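Local coordinates for periplasmic binding protein/LacI transcriptional regulator (Brachyspira murdochii, PDB 4KQC), which probably serves as the solute-binding component of an ABC transporter, with a carbohydrate as its likely ligand, at residues 21-26 / 37-42; 273-278 / 296-301; 10-13 / 18-21; 53-58 / 66-71. All blocks are in the same frame, centred on the assembly; numbering follows the deposited sequence. Where two conformers were deposited one is given.

Interaction 1: 21-26 / 37-42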
loop_
_atom_site.group_PDB
_atom_site.type_symbol
_atom_site.label_atom_id
_atom_site.label_comp_id
_atom_site.label_asym_id
_atom_site.label_seq_id
_atom_site.Cartn_x
_atom_site.Cartn_y
_atom_site.Cartn_z
ATOM N N THR A 21 -11.578 6.856 -6.250
ATOM C CA THR A 21 -11.196 8.080 -5.586
ATOM C C THR A 21 -9.956 8.787 -6.227
ATOM O O THR A 21 -9.907 10.026 -6.327
ATOM C CB THR A 21 -10.954 7.831 -4.106
ATOM O OG1 THR A 21 -12.153 7.216 -3.549
ATOM C CG2 THR A 21 -10.635 9.119 -3.428
ATOM N N VAL A 22 -9.006 8.004 -6.691
ATOM C CA VAL A 22 -7.880 8.534 -7.398
ATOM C C VAL A 22 -8.403 9.252 -8.639
ATOM O O VAL A 22 -7.920 10.325 -8.951
ATOM C CB VAL A 22 -6.885 7.437 -7.832
ATOM C CG1 VAL A 22 -5.772 7.999 -8.694
ATOM C CG2 VAL A 22 -6.292 6.683 -6.632
ATOM N N ARG A 23 -9.303 8.608 -9.374
ATOM C CA ARG A 23 -9.877 9.250 -10.562
ATOM C C ARG A 23 -10.507 10.562 -10.229
ATOM O O ARG A 23 -10.329 11.538 -10.985
ATOM C CB ARG A 23 -10.853 8.375 -11.341
ATOM C CG ARG A 23 -11.374 9.009 -12.627
ATOM C CD ARG A 23 -12.150 8.020 -13.475
ATOM N NE ARG A 23 -13.368 7.570 -12.850
ATOM C CZ ARG A 23 -14.301 6.814 -13.419
ATOM N NH1 ARG A 23 -14.124 6.319 -14.634
ATOM N NH2 ARG A 23 -15.426 6.554 -12.754
ATOM N N ASP A 24 -11.252 10.613 -9.123
ATOM C CA ASP A 24 -11.879 11.883 -8.723
ATOM C C ASP A 24 -10.830 12.998 -8.559
ATOM O O ASP A 24 -11.080 14.155 -8.995
ATOM C CB ASP A 24 -12.613 11.756 -7.399
ATOM C CG ASP A 24 -13.863 10.861 -7.478
ATOM O OD1 ASP A 24 -14.456 10.723 -8.580
ATOM O OD2 ASP A 24 -14.234 10.336 -6.396
ATOM N N GLY A 25 -9.706 12.665 -7.926
ATOM C CA GLY A 25 -8.629 13.597 -7.688
ATOM C C GLY A 25 -8.007 14.076 -8.989
ATOM O O GLY A 25 -7.804 15.272 -9.251
ATOM N N ALA A 26 -7.767 13.106 -9.871
ATOM C CA ALA A 26 -7.232 13.391 -11.189
ATOM C C ALA A 26 -8.126 14.287 -12.026
ATOM O O ALA A 26 -7.655 15.228 -12.641
ATOM C CB ALA A 26 -6.980 12.073 -11.951
ATOM N N ILE A 37 -8.150 14.756 -19.635
ATOM C CA ILE A 37 -7.415 13.538 -19.381
ATOM C C ILE A 37 -8.164 12.297 -19.850
ATOM O O ILE A 37 -9.399 12.283 -19.941
ATOM C CB ILE A 37 -7.054 13.353 -17.883
ATOM C CG1 ILE A 37 -8.293 13.155 -16.998
ATOM C CG2 ILE A 37 -6.116 14.470 -17.424
ATOM C CD1 ILE A 37 -7.957 12.781 -15.555
ATOM N N SER A 38 -7.405 11.269 -20.182
ATOM C CA SER A 38 -7.864 9.915 -20.239
ATOM C C SER A 38 -7.584 9.271 -18.885
ATOM O O SER A 38 -6.680 9.711 -18.153
ATOM C CB SER A 38 -7.161 9.181 -21.413
ATOM O OG SER A 38 -5.787 8.917 -21.063
ATOM N N PHE A 39 -8.391 8.339 -18.430
ATOM C CA PHE A 39 -8.076 7.653 -17.170
ATOM C C PHE A 39 -8.360 6.188 -17.416
ATOM O O PHE A 39 -9.500 5.786 -17.381
ATOM C CB PHE A 39 -8.881 8.205 -15.980
ATOM C CG PHE A 39 -8.339 7.757 -14.620
ATOM C CD1 PHE A 39 -8.695 6.527 -14.061
ATOM C CD2 PHE A 39 -7.519 8.600 -13.899
ATOM C CE1 PHE A 39 -8.215 6.153 -12.815
ATOM C CE2 PHE A 39 -6.969 8.216 -12.675
ATOM C CZ PHE A 39 -7.337 6.985 -12.114
ATOM N N VAL A 40 -7.335 5.439 -17.797
ATOM C CA VAL A 40 -7.519 4.140 -18.392
ATOM C C VAL A 40 -6.727 3.083 -17.644
ATOM O O VAL A 40 -5.516 3.255 -17.384
ATOM C CB VAL A 40 -7.104 4.078 -19.905
ATOM C CG1 VAL A 40 -7.996 4.991 -20.682
ATOM C CG2 VAL A 40 -5.631 4.399 -20.174
ATOM N N GLY A 41 -7.353 1.921 -17.439
ATOM C CA GLY A 41 -6.635 0.843 -16.749
ATOM C C GLY A 41 -7.238 -0.513 -17.034
ATOM O O GLY A 41 -8.333 -0.618 -17.604
ATOM N N PRO A 42 -6.530 -1.568 -16.629
ATOM C CA PRO A 42 -6.962 -2.960 -16.867
ATOM C C PRO A 42 -8.126 -3.351 -16.033
ATOM O O PRO A 42 -8.375 -2.741 -14.997
ATOM C CB PRO A 42 -5.714 -3.752 -16.544
ATOM C CG PRO A 42 -5.056 -2.963 -15.485
ATOM C CD PRO A 42 -5.223 -1.568 -15.939
HETATM O O HOH W 1 -12.059 5.958 -16.363
#

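Interaction 2: 273-278 / 296-301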
loop_
_atom_site.group_PDB
_atom_site.type_symbol
_atom_site.label_atom_id
_atom_site.label_comp_id
_atom_site.label_asym_id
_atom_site.label_seq_id
_atom_site.Cartn_x
_atom_site.Cartn_y
_atom_site.Cartn_z
ATOM N N PRO A 273 -5.884 8.581 -1.570
ATOM C CA PRO A 273 -6.037 8.368 -3.022
ATOM C C PRO A 273 -6.437 9.615 -3.799
ATOM O O PRO A 273 -5.895 9.866 -4.895
ATOM C CB PRO A 273 -7.100 7.274 -3.106
ATOM C CG PRO A 273 -7.798 7.275 -1.772
ATOM C CD PRO A 273 -6.722 7.637 -0.795
ATOM N N TYR A 274 -7.309 10.461 -3.246
ATOM C CA TYR A 274 -7.646 11.665 -3.957
ATOM C C TYR A 274 -6.436 12.544 -4.261
ATOM O O TYR A 274 -6.260 13.059 -5.367
ATOM C CB TYR A 274 -8.671 12.454 -3.180
ATOM C CG TYR A 274 -9.192 13.647 -3.901
ATOM C CD1 TYR A 274 -8.496 14.863 -3.861
ATOM C CD2 TYR A 274 -10.438 13.610 -4.523
ATOM C CE1 TYR A 274 -9.037 16.002 -4.488
ATOM C CE2 TYR A 274 -10.984 14.738 -5.125
ATOM C CZ TYR A 274 -10.265 15.929 -5.102
ATOM O OH TYR A 274 -10.735 17.115 -5.706
ATOM N N SER A 275 -5.601 12.740 -3.258
ATOM C CA SER A 275 -4.379 13.500 -3.422
ATOM C C SER A 275 -3.404 12.880 -4.381
ATOM O O SER A 275 -2.738 13.589 -5.123
ATOM C CB SER A 275 -3.691 13.698 -2.076
ATOM O OG SER A 275 -2.651 14.659 -2.208
ATOM N N ILE A 276 -3.318 11.552 -4.368
ATOM C CA ILE A 276 -2.475 10.844 -5.336
ATOM C C ILE A 276 -2.919 11.217 -6.726
ATOM O O ILE A 276 -2.117 11.583 -7.563
ATOM C CB ILE A 276 -2.506 9.358 -5.088
ATOM C CG1 ILE A 276 -1.769 9.032 -3.780
ATOM C CG2 ILE A 276 -1.914 8.596 -6.228
ATOM C CD1 ILE A 276 -1.995 7.634 -3.249
ATOM N N GLY A 277 -4.184 11.148 -6.996
ATOM C CA GLY A 277 -4.648 11.494 -8.339
ATOM C C GLY A 277 -4.524 12.965 -8.662
ATOM O O GLY A 277 -4.114 13.341 -9.751
ATOM N N PHE A 278 -4.847 13.823 -7.721
ATOM C CA PHE A 278 -4.788 15.253 -7.960
ATOM C C PHE A 278 -3.331 15.673 -8.255
ATOM O O PHE A 278 -3.050 16.439 -9.209
ATOM C CB PHE A 278 -5.357 16.005 -6.766
ATOM C CG PHE A 278 -5.559 17.441 -7.021
ATOM C CD1 PHE A 278 -4.511 18.334 -6.936
ATOM C CD2 PHE A 278 -6.813 17.908 -7.310
ATOM C CE1 PHE A 278 -4.694 19.677 -7.160
ATOM C CE2 PHE A 278 -7.000 19.257 -7.571
ATOM C CZ PHE A 278 -5.927 20.130 -7.512
ATOM N N ILE A 296 6.447 14.057 -5.020
ATOM C CA ILE A 296 5.499 14.513 -4.025
ATOM C C ILE A 296 5.112 13.352 -3.133
ATOM O O ILE A 296 4.728 12.271 -3.611
ATOM C CB ILE A 296 4.275 15.098 -4.697
ATOM C CG1 ILE A 296 4.702 16.321 -5.536
ATOM C CG2 ILE A 296 3.253 15.410 -3.655
ATOM C CD1 ILE A 296 3.591 16.980 -6.221
ATOM N N ASP A 297 5.191 13.562 -1.816
ATOM C CA ASP A 297 4.810 12.543 -0.830
ATOM C C ASP A 297 3.406 12.865 -0.389
ATOM O O ASP A 297 3.173 13.914 0.255
ATOM C CB ASP A 297 5.801 12.652 0.330
ATOM C CG ASP A 297 5.530 11.673 1.461
ATOM O OD1 ASP A 297 4.507 10.933 1.434
ATOM O OD2 ASP A 297 6.358 11.711 2.445
ATOM N N THR A 298 2.443 11.999 -0.683
ATOM C CA THR A 298 1.069 12.241 -0.301
ATOM C C THR A 298 0.722 11.695 1.106
ATOM O O THR A 298 -0.399 11.894 1.593
ATOM C CB THR A 298 0.104 11.727 -1.390
ATOM O OG1 THR A 298 0.395 10.366 -1.672
ATOM C CG2 THR A 298 0.270 12.540 -2.706
ATOM N N GLY A 299 1.640 10.971 1.726
ATOM C CA GLY A 299 1.486 10.585 3.118
ATOM C C GLY A 299 0.544 9.473 3.453
ATOM O O GLY A 299 0.054 8.811 2.546
ATOM N N ALA A 300 0.360 9.205 4.735
ATOM C CA ALA A 300 -0.482 8.145 5.190
ATOM C C ALA A 300 -0.942 8.468 6.590
ATOM O O ALA A 300 -0.303 9.277 7.240
ATOM C CB ALA A 300 0.273 6.827 5.137
ATOM N N LYS A 301 -2.089 7.909 6.994
ATOM C CA LYS A 301 -2.686 8.229 8.282
ATOM C C LYS A 301 -3.155 6.938 8.950
ATOM O O LYS A 301 -3.673 6.017 8.259
ATOM C CB LYS A 301 -3.899 9.134 8.135
ATOM C CG LYS A 301 -3.623 10.584 7.775
ATOM C CD LYS A 301 -4.945 11.339 7.885
ATOM C CE LYS A 301 -4.825 12.829 7.655
ATOM N NZ LYS A 301 -3.695 13.377 8.425
#

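Interaction 3: 10-13 / 18-21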
loop_
_atom_site.group_PDB
_atom_site.type_symbol
_atom_site.label_atom_id
_atom_site.label_comp_id
_atom_site.label_asym_id
_atom_site.label_seq_id
_atom_site.Cartn_x
_atom_site.Cartn_y
_atom_site.Cartn_z
ATOM N N VAL A 10 -2.681 6.480 -17.103
ATOM C CA VAL A 10 -2.819 5.037 -17.171
ATOM C C VAL A 10 -2.730 4.502 -15.763
ATOM O O VAL A 10 -1.685 4.595 -15.132
ATOM C CB VAL A 10 -1.766 4.450 -18.120
ATOM C CG1 VAL A 10 -1.872 2.938 -18.119
ATOM C CG2 VAL A 10 -1.907 5.053 -19.514
ATOM N N SER A 11 -3.858 4.002 -15.266
ATOM C CA SER A 11 -4.052 3.670 -13.888
ATOM C C SER A 11 -3.992 2.154 -13.702
ATOM O O SER A 11 -3.886 1.398 -14.721
ATOM C CB SER A 11 -5.474 4.121 -13.465
ATOM O OG SER A 11 -6.452 3.268 -14.071
ATOM N N LYS A 12 -4.181 1.669 -12.494
ATOM C CA LYS A 12 -4.288 0.185 -12.291
ATOM C C LYS A 12 -5.693 -0.386 -12.487
ATOM O O LYS A 12 -5.933 -1.582 -12.276
ATOM C CB LYS A 12 -3.763 -0.192 -10.916
ATOM C CG LYS A 12 -2.302 0.191 -10.642
ATOM C CD LYS A 12 -1.767 -0.495 -9.406
ATOM C CE LYS A 12 -0.412 0.071 -9.008
ATOM N NZ LYS A 12 0.165 -0.720 -7.905
ATOM N N GLY A 13 -6.619 0.424 -12.995
ATOM C CA GLY A 13 -8.001 0.011 -13.119
ATOM C C GLY A 13 -8.773 -0.010 -11.833
ATOM O O GLY A 13 -8.281 0.446 -10.800
ATOM N N PHE A 18 -10.438 2.096 -4.280
ATOM C CA PHE A 18 -9.399 3.132 -4.116
ATOM C C PHE A 18 -9.286 3.951 -5.391
ATOM O O PHE A 18 -9.161 5.146 -5.346
ATOM C CB PHE A 18 -8.119 2.365 -3.838
ATOM C CG PHE A 18 -6.851 3.192 -3.669
ATOM C CD1 PHE A 18 -6.042 3.510 -4.742
ATOM C CD2 PHE A 18 -6.416 3.574 -2.382
ATOM C CE1 PHE A 18 -4.810 4.116 -4.564
ATOM C CE2 PHE A 18 -5.180 4.225 -2.220
ATOM C CZ PHE A 18 -4.406 4.524 -3.303
ATOM N N TRP A 19 -9.273 3.274 -6.543
ATOM C CA TRP A 19 -8.999 3.916 -7.811
ATOM C C TRP A 19 -10.134 4.815 -8.321
ATOM O O TRP A 19 -9.877 5.738 -9.116
ATOM C CB TRP A 19 -8.535 2.871 -8.875
ATOM C CG TRP A 19 -7.178 2.417 -8.543
ATOM C CD1 TRP A 19 -6.831 1.380 -7.767
ATOM C CD2 TRP A 19 -5.967 3.082 -8.883
ATOM N NE1 TRP A 19 -5.474 1.321 -7.619
ATOM C CE2 TRP A 19 -4.917 2.368 -8.289
ATOM C CE3 TRP A 19 -5.669 4.180 -9.678
ATOM C CZ2 TRP A 19 -3.584 2.738 -8.426
ATOM C CZ3 TRP A 19 -4.303 4.519 -9.804
ATOM C CH2 TRP A 19 -3.313 3.789 -9.182
ATOM N N VAL A 20 -11.360 4.628 -7.820
ATOM C CA VAL A 20 -12.437 5.559 -8.100
ATOM C C VAL A 20 -12.107 6.930 -7.467
ATOM O O VAL A 20 -12.249 8.012 -8.065
ATOM C CB VAL A 20 -13.742 4.992 -7.556
ATOM C CG1 VAL A 20 -14.887 5.971 -7.691
ATOM C CG2 VAL A 20 -14.071 3.719 -8.316
ATOM N N THR A 21 -11.578 6.856 -6.250
ATOM C CA THR A 21 -11.196 8.080 -5.586
ATOM C C THR A 21 -9.956 8.787 -6.227
ATOM O O THR A 21 -9.907 10.026 -6.327
ATOM C CB THR A 21 -10.954 7.831 -4.106
ATOM O OG1 THR A 21 -12.153 7.216 -3.549
ATOM C CG2 THR A 21 -10.635 9.119 -3.428
#

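Interaction 4: 53-58 / 66-71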
loop_
_atom_site.group_PDB
_atom_site.type_symbol
_atom_site.label_atom_id
_atom_site.label_comp_id
_atom_site.label_asym_id
_atom_site.label_seq_id
_atom_site.Cartn_x
_atom_site.Cartn_y
_atom_site.Cartn_z
ATOM N N ASP A 53 -0.906 -2.632 -23.537
ATOM C CA ASP A 53 -1.608 -2.165 -24.738
ATOM C C ASP A 53 -2.223 -0.813 -24.604
ATOM O O ASP A 53 -2.175 0.011 -25.546
ATOM C CB ASP A 53 -2.762 -3.119 -25.085
ATOM C CG ASP A 53 -2.314 -4.560 -25.524
ATOM O OD1 ASP A 53 -1.176 -4.726 -26.025
ATOM O OD2 ASP A 53 -3.159 -5.495 -25.462
ATOM N N LEU A 54 -2.841 -0.562 -23.432
ATOM C CA LEU A 54 -3.458 0.739 -23.174
ATOM C C LEU A 54 -2.383 1.844 -23.143
ATOM O O LEU A 54 -2.609 2.914 -23.691
ATOM C CB LEU A 54 -4.262 0.708 -21.869
ATOM C CG LEU A 54 -5.578 -0.130 -21.907
ATOM C CD1 LEU A 54 -6.117 -0.298 -20.491
ATOM C CD2 LEU A 54 -6.567 0.559 -22.810
ATOM N N LEU A 55 -1.262 1.576 -22.470
ATOM C CA LEU A 55 -0.148 2.540 -22.458
ATOM C C LEU A 55 0.351 2.819 -23.909
ATOM O O LEU A 55 0.522 3.989 -24.300
ATOM C CB LEU A 55 0.953 2.035 -21.538
ATOM C CG LEU A 55 2.181 2.951 -21.444
ATOM C CD1 LEU A 55 1.816 4.378 -21.012
ATOM C CD2 LEU A 55 3.117 2.332 -20.447
ATOM N N ASP A 56 0.541 1.777 -24.717
ATOM C CA ASP A 56 0.882 2.004 -26.098
ATOM C C ASP A 56 -0.090 2.850 -26.866
ATOM O O ASP A 56 0.327 3.732 -27.632
ATOM C CB ASP A 56 1.000 0.670 -26.813
ATOM C CG ASP A 56 2.379 -0.003 -26.540
ATOM O OD1 ASP A 56 3.381 0.730 -26.374
ATOM O OD2 ASP A 56 2.475 -1.250 -26.567
ATOM N N SER A 57 -1.376 2.526 -26.724
ATOM C CA SER A 57 -2.430 3.292 -27.358
ATOM C C SER A 57 -2.396 4.779 -26.975
ATOM O O SER A 57 -2.555 5.653 -27.817
ATOM C CB SER A 57 -3.788 2.608 -27.068
ATOM O OG SER A 57 -3.890 1.352 -27.792
ATOM N N GLU A 58 -2.129 5.087 -25.707
ATOM C CA GLU A 58 -2.052 6.438 -25.251
ATOM C C GLU A 58 -0.773 7.137 -25.788
ATOM O O GLU A 58 -0.827 8.312 -26.142
ATOM C CB GLU A 58 -2.097 6.479 -23.704
ATOM C CG GLU A 58 -3.451 6.114 -23.120
ATOM C CD GLU A 58 -4.571 7.044 -23.596
ATOM O OE1 GLU A 58 -4.399 8.252 -23.478
ATOM O OE2 GLU A 58 -5.599 6.607 -24.204
ATOM N N ILE A 66 2.234 12.024 -19.749
ATOM C CA ILE A 66 1.654 10.761 -19.316
ATOM C C ILE A 66 1.911 10.626 -17.835
ATOM O O ILE A 66 3.053 10.822 -17.402
ATOM C CB ILE A 66 2.314 9.571 -20.021
ATOM C CG1 ILE A 66 1.981 9.641 -21.531
ATOM C CG2 ILE A 66 1.866 8.201 -19.489
ATOM C CD1 ILE A 66 2.827 8.700 -22.382
ATOM N N ALA A 67 0.875 10.242 -17.101
ATOM C CA ALA A 67 1.019 9.774 -15.708
ATOM C C ALA A 67 0.712 8.305 -15.699
ATOM O O ALA A 67 -0.309 7.856 -16.304
ATOM C CB ALA A 67 0.094 10.533 -14.772
ATOM N N PHE A 68 1.522 7.526 -14.996
ATOM C CA PHE A 68 1.489 6.075 -15.073
ATOM C C PHE A 68 1.676 5.379 -13.724
ATOM O O PHE A 68 2.624 5.745 -12.973
ATOM C CB PHE A 68 2.584 5.614 -16.063
ATOM C CG PHE A 68 2.628 4.053 -16.310
ATOM C CD1 PHE A 68 1.464 3.282 -16.386
ATOM C CD2 PHE A 68 3.854 3.384 -16.501
ATOM C CE1 PHE A 68 1.484 1.929 -16.661
ATOM C CE2 PHE A 68 3.878 2.007 -16.795
ATOM C CZ PHE A 68 2.703 1.263 -16.845
ATOM N N ALA A 69 0.785 4.425 -13.421
ATOM C CA ALA A 69 0.927 3.529 -12.238
ATOM C C ALA A 69 0.929 2.128 -12.776
ATOM O O ALA A 69 -0.143 1.652 -13.142
ATOM C CB ALA A 69 -0.252 3.692 -11.302
ATOM N N ALA A 70 2.088 1.482 -12.766
ATOM C CA ALA A 70 2.267 0.171 -13.450
ATOM C C ALA A 70 1.705 -0.951 -12.548
ATOM O O ALA A 70 1.987 -0.971 -11.351
ATOM C CB ALA A 70 3.712 -0.092 -13.726
ATOM N N VAL A 71 0.935 -1.861 -13.125
ATOM C CA VAL A 71 0.642 -3.133 -12.471
ATOM C C VAL A 71 1.938 -3.971 -12.587
ATOM O O VAL A 71 2.934 -3.534 -13.203
ATOM C CB VAL A 71 -0.600 -3.831 -13.058
ATOM C CG1 VAL A 71 -1.877 -2.992 -12.829
ATOM C CG2 VAL A 71 -0.394 -4.261 -14.495
#

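Interaction 1: 21-26 / 37-42
F39 lays its ring flat beneath R23 where residues 21-26 of helix 18-33 run nearly antiparallel (172°) to residues 37-40 of edge strand 36-40, the last two elements of a beta-alpha-beta unit that starts with strand 6-10. The tight part is a CH-pi contact: R23 CB sits 3.8 Å from the centroid of the F39 ring and only 11° off its normal. With CG anti to the backbone N (chi1 -176°), the arginine runs back across the same face, CG and CD passing over F39 CG and CD1. V22 comes in at the rim, its CG1 3.9 Å from F39 CZ and near the ring plane. A26 CB packs obliquely to the ring, close to F39 CE2, and 3.8 Å from I37 CD1. Cutting F39 back to an alanine is likely to open a gap under the R23 methylenes and A26 CB and leave the arginine chain freer to swing.

The solvent side is much looser. There one water accepts from R23 NH1 at 2.7 Å, in the guanidinium plane, and donates to F39 O at 2.8 Å. No direct hydrogen bond joins the segments, so dispersion and shape carry the contact, and water provides its polar tie.

Interaction 2: 273-278 / 296-301
I276 meets T298 through aliphatic and hydroxyl groups, with no flat group between them; the flat groups lie beside this contact. On the strand side the D297 carboxylate is met by G299 N from above its plane, 36° out of it, closing an Asx turn. On the helix side the rings of Y274 and F278 pack against helix 18-33.

The place is characteristic of the two-lobed periplasmic binding protein fold. Strand 296-297 is an outer strand of the parallel sheet in one lobe, strand 301-303 an outer strand of the mixed sheet in the other, and T298, G299 and A300 carry the chain across between them. The Asx turn, at 2.9 Å from G299 N to D297 OD1, bends the chain as it leaves the first sheet, and G299 takes a positive phi of 77° on the way. Backbone bonds from T298 to S110 and from K301 to T270 anchor the two ends of the crossing.

Against this strand exit stands the first turn of helix 273-288. I276 and T298 approach at about a right angle. T298 OG1 lies between its own backbone N and carbonyl carbon (chi1 54°), which aims the hydroxyl at I276 and sends CG2 toward S275. S275 was modelled in two conformers, so the 3.6 Å touch of S275 OG on T298 CG2 holds for one of them and is doubtful. The closer touch is at the isoleucine, where I276 CG1 comes within 3.3 Å of T298 OG1.

Interaction 3: 10-13 / 18-21
K12 lies along the indole of W19, nearly its whole chain in touch with it. Its CB stands over one face, 4.2 Å from the centroid of the six-membered ring and 27° off the normal, a CH-pi contact displaced toward the rim. CG comes down at 3.6 Å from W19 CZ2, and CD passes the same carbon slightly farther off. CE moves on past the ring toward A70 O, and NZ ends in a hydrogen bond to S94 OG, with D93 a long, weak ionic partner. Beyond CG the lysine is extended, which carries the charge clear of the indole that its methylenes cover.

The opposite face of the indole is taken by F18 CD1, 3.6 Å above the plane, so the ring is sandwiched between its own helix neighbour and the lysine. G13 O presses close at the root of the side chain, 3.1 Å from W19 CB, while S11 CB touches CE3 obliquely. S11 OG accepts from G13 N at 3.0 Å, nearly straight at 161°, an ST turn that shapes this loop. K12 N, buried under the indole, has no hydrogen-bond partner in the model.

This is the loop that leads from strand 6-10 into helix 18-33. W19 also packs on F39 of strand 36-40, F18 reaches P273 and I276 of helix 273-288, and Q51 of helix 48-60 bonds to S11 O.

Interaction 4: 53-58 / 66-71
L55 reaches F68 and I66 with one methyl each, and its torsions set the division. The leucine's first torsion turns CG directly opposite the main-chain nitrogen (chi1 180°), extending the side chain from helix 48-60 toward the sheet, and chi2 of 56° aims CD2 at the phenylalanine and CD1 at the isoleucine. On the other side, chi1 of F68 carries its ring off the strand toward the helix, and the ring's rotation about CB-CG turns a face to L55. CD2 of L55 then sits over that face, 3.9 Å from the ring centroid and 19° off the normal, drawn toward the CE2 rim at 3.7 Å: a CH-pi contact. CD1 meets I66 CG2 at 4.1 Å, a lighter touch.

Helix 48-60 is the crossover between parallel strands 36-40 and 66-68, which are not neighbours: strand 6-10 lies between them, and the helix passes over it, as in Rossmann-like sheets. V10 of that middle strand accordingly touches both L55 and F68.

The other face of the F68 ring has A70 N 3.9 Å above its plane, offset to the rim, and F75 makes an edge-to-face stack with it. Replacing F68 by an alanine would probably leave L55 CD2 without the face it rests on and F75 without its stacking partner. Past the strand, Q51 of the same helix bonds A69 O and V71 N through its side-chain amide.

Interactions 1 and 3 lie about 5 Å apart between centres and share T21; V40 O and S11 N, 2.8 Å apart, probably bond strand 36-40 to the loop after strand 6-10. Interaction 4 joins the same sheet from the other edge of strand 6-10, through V10 N to A67 O at 2.9 Å. Interaction 2 meets interaction 1 helix to helix, with G25 O 3.4 Å from F278 CD2, but stays about 7 Å from interaction 4 at the nearest atoms. Solutes of this family bind in the cleft between the lobes; the loop of interaction 3 probably faces that cleft, and the crossing of interaction 2 joins the two lobes that flank it.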